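PDB 1SFS: hypothetical protein from Geobacillus stearothermophilus, which is of unknown function but carries a glycoside hydrolase-like domain of the Rv2525c type and may be a bacterial lysozyme. Local coordinates for residues A[35-40]-A[72-77]; A[115-120]-A[148-153]; A[185-190]-A[202-207]; A[213-218]-A[228-233]. One frame throughout, in Å; residues are numbered along the deposited sequence.

Interaction 1 of 4, residues A[35-40]-A[72-77]; sequences AQVVTD and RDEIVR
Val38 is held through both its backbone polar atoms by two side chains of helix 72-80, one acidic and one basic. Its N-H points straight at Glu74 OE1 (2.8 Å, N-H...O angle 180°), meeting the oxygen from above the carboxylate plane. Its carbonyl O is gripped side-on by Arg77: NE and NH1 each reach Val38 O at 2.8 Å, with the oxygen in the guanidinium plane. The bend of the arginine at chi3 (51°) turns NE and NH1 together to that one atom, whereas Glu74 reaches across fully extended, CG opposite the backbone N at chi1 -180°. Glu74 and Arg77 lie three residues apart on the helix, so both point to the loop that leads from strand 29-33 into helix 40-49, where Thr39 is the N-cap and its OG1 takes the N-H of Leu42. Glu74 OE1 also forms a salt bridge with Arg58 of strand 55-59; a glutamine here would probably leave that arginine without its countercharge. The valines add van der Waals contact around the carboxylate: Val37 CG1 lies 3.7 Å from Glu74 CD, and Val38 CG2 3.5 Å from Glu74 OE1.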
# COMPACT_ATOMS: atom_id res chain seq x y z
N ALA A 35 8.72 -7.28 -2.55
CA ALA A 35 8.04 -8.34 -3.25
C ALA A 35 8.21 -9.69 -2.56
O ALA A 35 7.32 -10.52 -2.56
CB ALA A 35 8.58 -8.43 -4.66
N GLN A 36 9.38 -9.91 -1.95
CA GLN A 36 9.68 -11.20 -1.34
C GLN A 36 9.33 -11.19 0.15
O GLN A 36 9.19 -10.17 0.82
CB GLN A 36 11.11 -11.63 -1.69
CG GLN A 36 12.08 -10.87 -0.88
CD GLN A 36 13.50 -11.12 -1.42
OE1 GLN A 36 13.94 -10.60 -2.42
NE2 GLN A 36 14.30 -11.90 -0.69
N VAL A 37 9.20 -12.42 0.67
CA VAL A 37 8.95 -12.69 2.08
C VAL A 37 10.00 -12.06 2.99
O VAL A 37 11.22 -12.13 2.70
CB VAL A 37 8.92 -14.22 2.30
CG1 VAL A 37 8.95 -14.65 3.76
CG2 VAL A 37 7.74 -14.80 1.56
N VAL A 38 9.51 -11.56 4.11
CA VAL A 38 10.41 -11.07 5.15
C VAL A 38 10.90 -12.26 5.94
O VAL A 38 10.25 -12.69 6.88
CB VAL A 38 9.73 -10.07 6.06
CG1 VAL A 38 10.76 -9.44 6.99
CG2 VAL A 38 9.04 -8.96 5.27
N THR A 39 12.04 -12.77 5.62
CA THR A 39 12.76 -13.73 6.45
C THR A 39 13.55 -12.95 7.47
O THR A 39 13.76 -11.74 7.38
CB THR A 39 13.71 -14.54 5.55
OG1 THR A 39 14.64 -13.62 5.00
CG2 THR A 39 12.95 -15.37 4.51
N ASP A 40 14.07 -13.66 8.48
CA ASP A 40 14.96 -12.99 9.43
C ASP A 40 16.15 -12.40 8.73
O ASP A 40 16.60 -11.30 9.04
CB ASP A 40 15.44 -13.90 10.55
CG ASP A 40 16.24 -13.08 11.60
OD1 ASP A 40 15.69 -12.18 12.27
OD2 ASP A 40 17.45 -13.33 11.82
N ARG A 72 0.71 -16.62 7.42
CA ARG A 72 0.58 -16.36 8.83
C ARG A 72 1.92 -16.42 9.52
O ARG A 72 2.21 -15.59 10.41
CB ARG A 72 -0.43 -17.34 9.47
CG ARG A 72 -1.84 -17.01 9.03
CD ARG A 72 -2.81 -17.78 9.89
NE ARG A 72 -4.20 -17.49 9.68
CZ ARG A 72 -5.10 -17.11 10.58
NH1 ARG A 72 -4.83 -16.90 11.86
NH2 ARG A 72 -6.34 -16.92 10.12
N ASP A 73 2.80 -17.37 9.21
CA ASP A 73 4.12 -17.49 9.83
C ASP A 73 4.96 -16.22 9.60
O ASP A 73 5.64 -15.69 10.47
CB ASP A 73 4.86 -18.70 9.30
CG ASP A 73 4.38 -20.02 9.86
OD1 ASP A 73 4.85 -21.06 9.38
OD2 ASP A 73 3.57 -20.03 10.79
N GLU A 74 4.88 -15.69 8.36
CA GLU A 74 5.60 -14.47 8.09
C GLU A 74 5.02 -13.30 8.91
O GLU A 74 5.81 -12.49 9.41
CB GLU A 74 5.53 -14.17 6.60
CG GLU A 74 6.27 -12.91 6.22
CD GLU A 74 6.16 -12.47 4.78
OE1 GLU A 74 6.76 -11.43 4.48
OE2 GLU A 74 5.49 -13.15 3.96
N ILE A 75 3.72 -13.18 9.01
CA ILE A 75 3.16 -12.10 9.81
C ILE A 75 3.62 -12.18 11.26
O ILE A 75 3.97 -11.15 11.84
CB ILE A 75 1.62 -12.11 9.68
CG1 ILE A 75 1.24 -11.73 8.22
CG2 ILE A 75 0.99 -11.22 10.72
CD1 ILE A 75 -0.22 -11.89 7.92
N VAL A 76 3.63 -13.39 11.83
CA VAL A 76 4.11 -13.56 13.18
C VAL A 76 5.53 -13.04 13.29
O VAL A 76 5.90 -12.32 14.25
CB VAL A 76 4.05 -15.05 13.62
CG1 VAL A 76 4.88 -15.31 14.85
CG2 VAL A 76 2.59 -15.46 13.83
N ARG A 77 6.39 -13.39 12.34
CA ARG A 77 7.75 -12.89 12.48
C ARG A 77 7.84 -11.36 12.38
O ARG A 77 8.54 -10.71 13.15
CB ARG A 77 8.59 -13.61 11.43
CG ARG A 77 10.01 -13.11 11.43
CD ARG A 77 10.94 -13.99 10.60
NE ARG A 77 10.40 -14.20 9.28
CZ ARG A 77 9.75 -15.23 8.77
NH1 ARG A 77 9.32 -15.20 7.56
NH2 ARG A 77 9.55 -16.34 9.51

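Interaction 2 of 4, residues A[115-120]-A[148-153]; sequences LGIPKN and TGYRPG
Two loops that each lead into a parallel strand meet here: residues 115-120, between helix 98-114 and strand 122-126, and the turn from Thr148 to Tyr150, just before strand 151-156. The first begins with a Schellman motif, where Gly116 supplies the positive phi that ends the helix; in the second, Thr148 OG1 accepts the N-H of Tyr150 to form an ST turn and also bonds to Leu145. Tyr150 bridges the two loops. Its CB leaves the backbone heading away from the other loop, but with CG anti to the carbonyl carbon (chi1 -68°) the long ring brings the hydroxyl back to donate to Ile117 O, 2.6 Å from OH and near the ring plane. Ile117 CG2 packs at 4.1 Å from Tyr150 CE2, the two side chains crossing at about a right angle. Pro118 O, 3.3 Å from Tyr150 CE2, is buried without a hydrogen-bond partner. A phenylalanine in place of Tyr150 would probably keep much of this packing but leave Ile117 O without the hydroxyl that binds it. Gly149 suits its site because a side chain would run into Lys119 CD and, at these backbone angles, into the carbonyl O of Thr148. The extended lysine lies along the turn, its CD 3.4 Å from Thr148 O. Asn120 N donates to Gly149 O over 2.7 Å from above the carbonyl plane, with an N-H...O angle of 138°.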
# COMPACT_ATOMS: atom_id res chain seq x y z
N LEU A 115 -5.41 -14.78 6.27
CA LEU A 115 -4.18 -14.46 6.95
C LEU A 115 -4.39 -14.00 8.36
O LEU A 115 -3.40 -13.77 9.07
CB LEU A 115 -3.47 -13.39 6.13
CG LEU A 115 -2.87 -13.87 4.83
CD1 LEU A 115 -2.51 -12.68 3.93
CD2 LEU A 115 -1.66 -14.78 5.01
N GLY A 116 -5.61 -13.80 8.83
CA GLY A 116 -5.85 -13.36 10.18
C GLY A 116 -5.61 -11.88 10.40
O GLY A 116 -5.40 -11.46 11.54
N ILE A 117 -5.68 -11.06 9.36
CA ILE A 117 -5.54 -9.61 9.55
C ILE A 117 -6.81 -9.10 10.18
O ILE A 117 -7.91 -9.39 9.63
CB ILE A 117 -5.25 -8.88 8.24
CG1 ILE A 117 -4.00 -9.46 7.61
CG2 ILE A 117 -5.19 -7.38 8.50
CD1 ILE A 117 -3.58 -8.86 6.31
N PRO A 118 -6.79 -8.42 11.31
CA PRO A 118 -8.02 -7.98 11.96
C PRO A 118 -8.76 -6.88 11.19
O PRO A 118 -8.20 -6.24 10.31
CB PRO A 118 -7.52 -7.42 13.31
CG PRO A 118 -6.08 -7.51 13.36
CD PRO A 118 -5.56 -8.08 12.08
N LYS A 119 -10.00 -6.67 11.59
CA LYS A 119 -10.80 -5.56 11.06
C LYS A 119 -10.22 -4.20 11.44
O LYS A 119 -9.35 -4.05 12.31
CB LYS A 119 -12.28 -5.72 11.53
CG LYS A 119 -12.94 -6.86 10.74
CD LYS A 119 -14.44 -6.85 10.99
CE LYS A 119 -15.07 -8.14 10.55
NZ LYS A 119 -16.56 -8.12 10.40
N ASN A 120 -10.74 -3.18 10.77
CA ASN A 120 -10.40 -1.77 10.78
C ASN A 120 -8.91 -1.57 10.51
O ASN A 120 -8.24 -0.70 11.06
CB ASN A 120 -10.85 -1.05 12.06
CG ASN A 120 -12.33 -1.20 12.32
OD1 ASN A 120 -13.21 -1.08 11.46
ND2 ASN A 120 -12.65 -1.46 13.58
N THR A 148 -17.11 -4.80 5.30
CA THR A 148 -16.20 -5.81 5.79
C THR A 148 -15.38 -5.42 7.01
O THR A 148 -14.75 -6.27 7.64
CB THR A 148 -15.22 -6.23 4.67
OG1 THR A 148 -14.17 -5.27 4.53
CG2 THR A 148 -15.95 -6.48 3.37
N GLY A 149 -15.35 -4.11 7.25
CA GLY A 149 -14.50 -3.63 8.31
C GLY A 149 -13.08 -3.29 7.89
O GLY A 149 -12.40 -2.67 8.69
N TYR A 150 -12.63 -3.69 6.70
CA TYR A 150 -11.32 -3.27 6.21
C TYR A 150 -11.46 -1.89 5.59
O TYR A 150 -12.49 -1.52 5.03
CB TYR A 150 -10.80 -4.27 5.21
CG TYR A 150 -10.48 -5.60 5.87
CD1 TYR A 150 -11.33 -6.66 5.76
CD2 TYR A 150 -9.35 -5.77 6.65
CE1 TYR A 150 -11.06 -7.87 6.36
CE2 TYR A 150 -9.07 -6.96 7.26
CZ TYR A 150 -9.92 -8.01 7.13
OH TYR A 150 -9.67 -9.23 7.73
N ARG A 151 -10.40 -1.11 5.68
CA ARG A 151 -10.37 0.25 5.17
C ARG A 151 -9.68 0.28 3.81
O ARG A 151 -8.64 -0.39 3.65
CB ARG A 151 -9.69 1.18 6.17
CG ARG A 151 -9.86 2.64 5.83
CD ARG A 151 -9.21 3.56 6.87
NE ARG A 151 -9.45 4.95 6.45
CZ ARG A 151 -9.17 6.01 7.18
NH1 ARG A 151 -9.38 7.22 6.76
NH2 ARG A 151 -8.59 5.87 8.39
N PRO A 152 -10.17 1.04 2.85
CA PRO A 152 -9.56 1.05 1.51
C PRO A 152 -8.30 1.89 1.45
O PRO A 152 -8.28 3.08 1.75
CB PRO A 152 -10.66 1.65 0.63
CG PRO A 152 -11.52 2.43 1.55
CD PRO A 152 -11.45 1.77 2.89
N GLY A 153 -7.24 1.27 0.96
CA GLY A 153 -6.02 1.96 0.59
C GLY A 153 -5.82 1.94 -0.90
O GLY A 153 -6.27 1.00 -1.59

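Interaction 3 of 4, residues A[185-190]-A[202-207]; sequences SAAPRP and QPAAPP
Gln202 O lies 3.6 Å from Pro188 CD, where two parts of one long connection between the parallel strands 182-185 and 211-218 come together. Both parts are irregular and rich in proline, so side chains and single backbone bonds, not a strand ladder, tie them. Pro203 follows, its CB against Ser185 CB at 3.9 Å; the ring also touches Val212 and Trp215 of strand 211-218 and so fills in between the connection and the sheet. Ala204 is the hub. Its N-H donates to Ala187 O at 2.8 Å with an N-H...O angle of 159°. Its methyl is small enough to come within 3.3 Å of Ala187 O (from Ala204 CB); it also packs on the Ala187 methyl and meets Pro188 at CD. The peptide bond before Pro188 is cis, a kink that sets this ring beside Ala204 N. Ala204 O turns to the same part of the chain, where it faces the hydroxyl of Ser185. With OG opposite its own backbone N (chi1 178°), the serine reaches across to the second part, and its one proton may go either to Ala204 O, 2.9 Å from OG, or to Ala187 O, 3.1 Å from OG.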
# COMPACT_ATOMS: atom_id res chain seq x y z
N SER A 185 1.34 7.21 -1.98
CA SER A 185 1.78 7.83 -3.21
C SER A 185 3.14 7.35 -3.64
O SER A 185 4.07 7.30 -2.82
CB SER A 185 1.83 9.35 -2.99
OG SER A 185 2.29 9.95 -4.18
N ALA A 186 3.28 7.04 -4.92
CA ALA A 186 4.51 6.61 -5.54
C ALA A 186 5.28 7.71 -6.23
O ALA A 186 6.13 7.43 -7.06
CB ALA A 186 4.22 5.47 -6.52
N ALA A 187 5.05 8.97 -5.86
CA ALA A 187 5.76 10.10 -6.46
C ALA A 187 5.89 11.22 -5.45
O ALA A 187 5.00 11.35 -4.59
CB ALA A 187 4.95 10.64 -7.65
N PRO A 188 6.89 12.07 -5.57
CA PRO A 188 8.06 11.88 -6.44
C PRO A 188 8.96 10.81 -5.87
O PRO A 188 8.73 10.29 -4.76
CB PRO A 188 8.73 13.27 -6.41
CG PRO A 188 8.40 13.75 -5.04
CD PRO A 188 7.00 13.28 -4.73
N ARG A 189 10.00 10.46 -6.59
CA ARG A 189 10.85 9.34 -6.25
C ARG A 189 12.31 9.75 -6.28
O ARG A 189 13.07 9.45 -7.23
CB ARG A 189 10.58 8.22 -7.26
CG ARG A 189 11.14 6.88 -6.90
CD ARG A 189 10.82 5.77 -7.93
NE ARG A 189 9.39 5.67 -8.03
CZ ARG A 189 8.64 5.49 -9.09
NH1 ARG A 189 9.17 5.29 -10.29
NH2 ARG A 189 7.32 5.48 -8.89
N PRO A 190 12.77 10.53 -5.30
CA PRO A 190 14.16 11.00 -5.29
C PRO A 190 15.16 9.86 -5.14
O PRO A 190 16.29 10.05 -5.59
CB PRO A 190 14.20 11.93 -4.08
CG PRO A 190 13.08 11.46 -3.16
CD PRO A 190 12.01 11.07 -4.17
N GLN A 202 7.05 14.57 1.84
CA GLN A 202 6.52 15.45 0.79
C GLN A 202 5.95 14.65 -0.39
O GLN A 202 6.35 14.89 -1.56
CB GLN A 202 7.57 16.48 0.33
CG GLN A 202 8.87 15.87 -0.05
CD GLN A 202 10.10 16.72 -0.12
OE1 GLN A 202 11.05 16.21 0.47
NE2 GLN A 202 10.13 17.85 -0.81
N PRO A 203 5.03 13.72 -0.17
CA PRO A 203 4.48 13.01 -1.35
C PRO A 203 3.69 13.93 -2.25
O PRO A 203 3.05 14.90 -1.79
CB PRO A 203 3.52 12.02 -0.71
CG PRO A 203 3.13 12.60 0.58
CD PRO A 203 4.39 13.31 1.05
N ALA A 204 3.68 13.57 -3.53
CA ALA A 204 2.69 14.15 -4.48
C ALA A 204 1.29 13.66 -4.09
O ALA A 204 1.10 12.53 -3.68
CB ALA A 204 3.00 13.69 -5.88
N ALA A 205 0.33 14.51 -4.30
CA ALA A 205 -1.06 14.22 -3.99
C ALA A 205 -1.94 14.49 -5.20
O ALA A 205 -1.62 15.32 -6.02
CB ALA A 205 -1.49 15.13 -2.87
N PRO A 206 -3.10 13.84 -5.28
CA PRO A 206 -4.06 14.24 -6.31
C PRO A 206 -4.59 15.61 -6.02
O PRO A 206 -4.49 16.10 -4.89
CB PRO A 206 -5.16 13.22 -6.17
CG PRO A 206 -5.10 12.81 -4.75
CD PRO A 206 -3.64 12.80 -4.39
N PRO A 207 -5.18 16.29 -7.01
CA PRO A 207 -5.61 17.69 -6.83
C PRO A 207 -6.97 17.82 -6.20
O PRO A 207 -7.71 18.70 -6.62
CB PRO A 207 -5.55 18.21 -8.25
CG PRO A 207 -5.89 17.06 -9.09
CD PRO A 207 -5.27 15.88 -8.42

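Interaction 4 of 4, residues A[213-218]-A[228-233]; sequences WVWQYG and TNLADR
Thr228 fits against the flat of the Tyr217 ring: its OG1 sits 3.2 Å above the ring plane, offset toward the rim. Tyr217 CG lies between its backbone N and carbonyl carbon (chi1 72°), which swings the ring across to Thr228, where its CE2 also meets Leu230 CG at 3.9 Å. Tyr217 CB covers the centre of one face of the Trp215 indole, and Leu230 runs side by side with that indole, CD1 3.9 Å from Trp215 CZ3. The leucine thus wedges against two aromatic rings. On the face bearing Val214 and Gln216 the fillings are smaller. The Ala231 methyl sits 4.4 Å from Val214 CG1, and Asn229 OD1 tucks against Gln216 CB at 3.2 Å. Asn229 ND2 and Gln216 NE2 both bond Asp33 OD2, while Gln216 OE1 bonds Tyr155 and Asn229 OD1 bonds Trp184. Asp232 CG lies over one face of the Trp213 ring, while its carboxylate is paired with Arg234. Backbone bonds such as Trp215 N to Leu230 O (2.8 Å) draw the strands together. Gly218, where a side chain would be tight against Thr228 OG1, pairs with that threonine together with Tyr217: a classic beta bulge in the hairpin of strands 211-218 and 227-231.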
# COMPACT_ATOMS: atom_id res chain seq x y z
N TRP A 213 -1.06 9.35 3.27
CA TRP A 213 -0.40 8.96 4.50
C TRP A 213 0.80 8.08 4.32
O TRP A 213 1.44 7.74 5.30
CB TRP A 213 -1.38 8.29 5.46
CG TRP A 213 -2.44 9.20 6.01
CD1 TRP A 213 -2.60 10.53 5.81
CD2 TRP A 213 -3.50 8.74 6.87
NE1 TRP A 213 -3.73 10.95 6.54
CE2 TRP A 213 -4.29 9.87 7.17
CE3 TRP A 213 -3.83 7.48 7.39
CZ2 TRP A 213 -5.41 9.77 7.98
CZ3 TRP A 213 -4.95 7.38 8.20
CH2 TRP A 213 -5.67 8.51 8.45
N VAL A 214 1.12 7.67 3.11
CA VAL A 214 2.31 6.88 2.82
C VAL A 214 2.95 7.44 1.57
O VAL A 214 2.25 7.87 0.66
CB VAL A 214 2.04 5.37 2.66
CG1 VAL A 214 3.27 4.57 3.07
CG2 VAL A 214 0.79 4.92 3.39
N TRP A 215 4.28 7.37 1.48
CA TRP A 215 5.03 7.88 0.36
C TRP A 215 6.17 6.91 0.04
O TRP A 215 7.08 6.75 0.89
CB TRP A 215 5.61 9.26 0.70
CG TRP A 215 6.44 9.86 -0.37
CD1 TRP A 215 6.35 9.70 -1.71
CD2 TRP A 215 7.54 10.75 -0.18
NE1 TRP A 215 7.31 10.43 -2.35
CE2 TRP A 215 8.06 11.08 -1.43
CE3 TRP A 215 8.15 11.28 0.96
CZ2 TRP A 215 9.16 11.93 -1.58
CZ3 TRP A 215 9.24 12.12 0.82
CH2 TRP A 215 9.73 12.43 -0.44
N GLN A 216 6.17 6.31 -1.12
CA GLN A 216 7.30 5.49 -1.59
C GLN A 216 8.28 6.47 -2.26
O GLN A 216 8.06 6.89 -3.39
CB GLN A 216 6.85 4.41 -2.52
CG GLN A 216 7.94 3.38 -2.77
CD GLN A 216 7.45 2.37 -3.76
OE1 GLN A 216 7.21 2.76 -4.92
NE2 GLN A 216 7.27 1.14 -3.34
N TYR A 217 9.33 6.84 -1.54
CA TYR A 217 10.25 7.83 -2.05
C TYR A 217 11.43 7.25 -2.82
O TYR A 217 12.16 7.99 -3.47
CB TYR A 217 10.72 8.76 -0.93
CG TYR A 217 11.66 8.15 0.05
CD1 TYR A 217 13.02 8.19 -0.14
CD2 TYR A 217 11.24 7.58 1.24
CE1 TYR A 217 13.91 7.65 0.76
CE2 TYR A 217 12.10 7.03 2.16
CZ TYR A 217 13.46 7.07 1.93
OH TYR A 217 14.32 6.53 2.85
N GLY A 218 11.60 5.92 -2.76
CA GLY A 218 12.63 5.29 -3.53
C GLY A 218 12.31 3.84 -3.79
O GLY A 218 11.66 3.18 -2.96
N THR A 228 11.86 2.00 -0.22
CA THR A 228 11.83 2.79 0.98
C THR A 228 10.67 3.78 0.99
O THR A 228 10.34 4.41 -0.00
CB THR A 228 13.16 3.54 1.22
OG1 THR A 228 13.47 4.37 0.10
CG2 THR A 228 14.32 2.55 1.42
N ASN A 229 10.06 3.89 2.19
CA ASN A 229 8.83 4.65 2.37
C ASN A 229 8.93 5.53 3.60
O ASN A 229 9.66 5.24 4.56
CB ASN A 229 7.65 3.72 2.58
CG ASN A 229 7.41 2.82 1.40
OD1 ASN A 229 6.87 3.22 0.40
ND2 ASN A 229 7.81 1.55 1.54
N LEU A 230 8.10 6.57 3.61
CA LEU A 230 7.80 7.38 4.76
C LEU A 230 6.29 7.40 4.97
O LEU A 230 5.53 7.28 3.99
CB LEU A 230 8.32 8.79 4.64
CG LEU A 230 9.85 8.93 4.69
CD1 LEU A 230 10.27 10.25 4.08
CD2 LEU A 230 10.33 8.80 6.11
N ALA A 231 5.85 7.62 6.18
CA ALA A 231 4.41 7.65 6.49
C ALA A 231 4.07 8.74 7.46
O ALA A 231 4.87 9.12 8.32
CB ALA A 231 3.93 6.32 7.04
N ASP A 232 2.83 9.19 7.39
CA ASP A 232 2.18 9.94 8.42
C ASP A 232 1.87 8.98 9.57
O ASP A 232 1.41 7.86 9.35
CB ASP A 232 0.89 10.52 7.83
CG ASP A 232 0.11 11.48 8.72
OD1 ASP A 232 -0.35 11.03 9.78
OD2 ASP A 232 -0.05 12.63 8.34
N ARG A 233 2.13 9.39 10.82
CA ARG A 233 1.95 8.44 11.95
C ARG A 233 0.53 7.94 12.09
O ARG A 233 0.28 6.88 12.68
CB ARG A 233 2.47 9.10 13.24
CG ARG A 233 2.87 8.11 14.33
CD ARG A 233 3.50 8.73 15.57
NE ARG A 233 4.87 8.25 15.82
CZ ARG A 233 5.99 8.96 15.90
NH1 ARG A 233 6.06 10.29 15.78
NH2 ARG A 233 7.14 8.35 16.11

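Interaction 4 is buried, a strand pair with aromatic packing on one face and amides on the other; the others are partly buried and involve loops: loop to helix in interaction 1, a loop and the entry to a strand in interaction 2, two parts of one connection in interaction 3. Interactions 3 and 4 adjoin, centres about 9 Å apart: Trp215 NE1 probably donates to Pro188 O, and Ser185 N to Val214 O. Interactions 2 and 4 reach the same sheet and touch where Arg151 packs on Trp213. Interactions 1 and 2 touch through Arg72 against Leu115 and Gly116, yet differ: charged side chains clasp a backbone in the first, a tyrosine hydroxyl and a peptide N-H in the second.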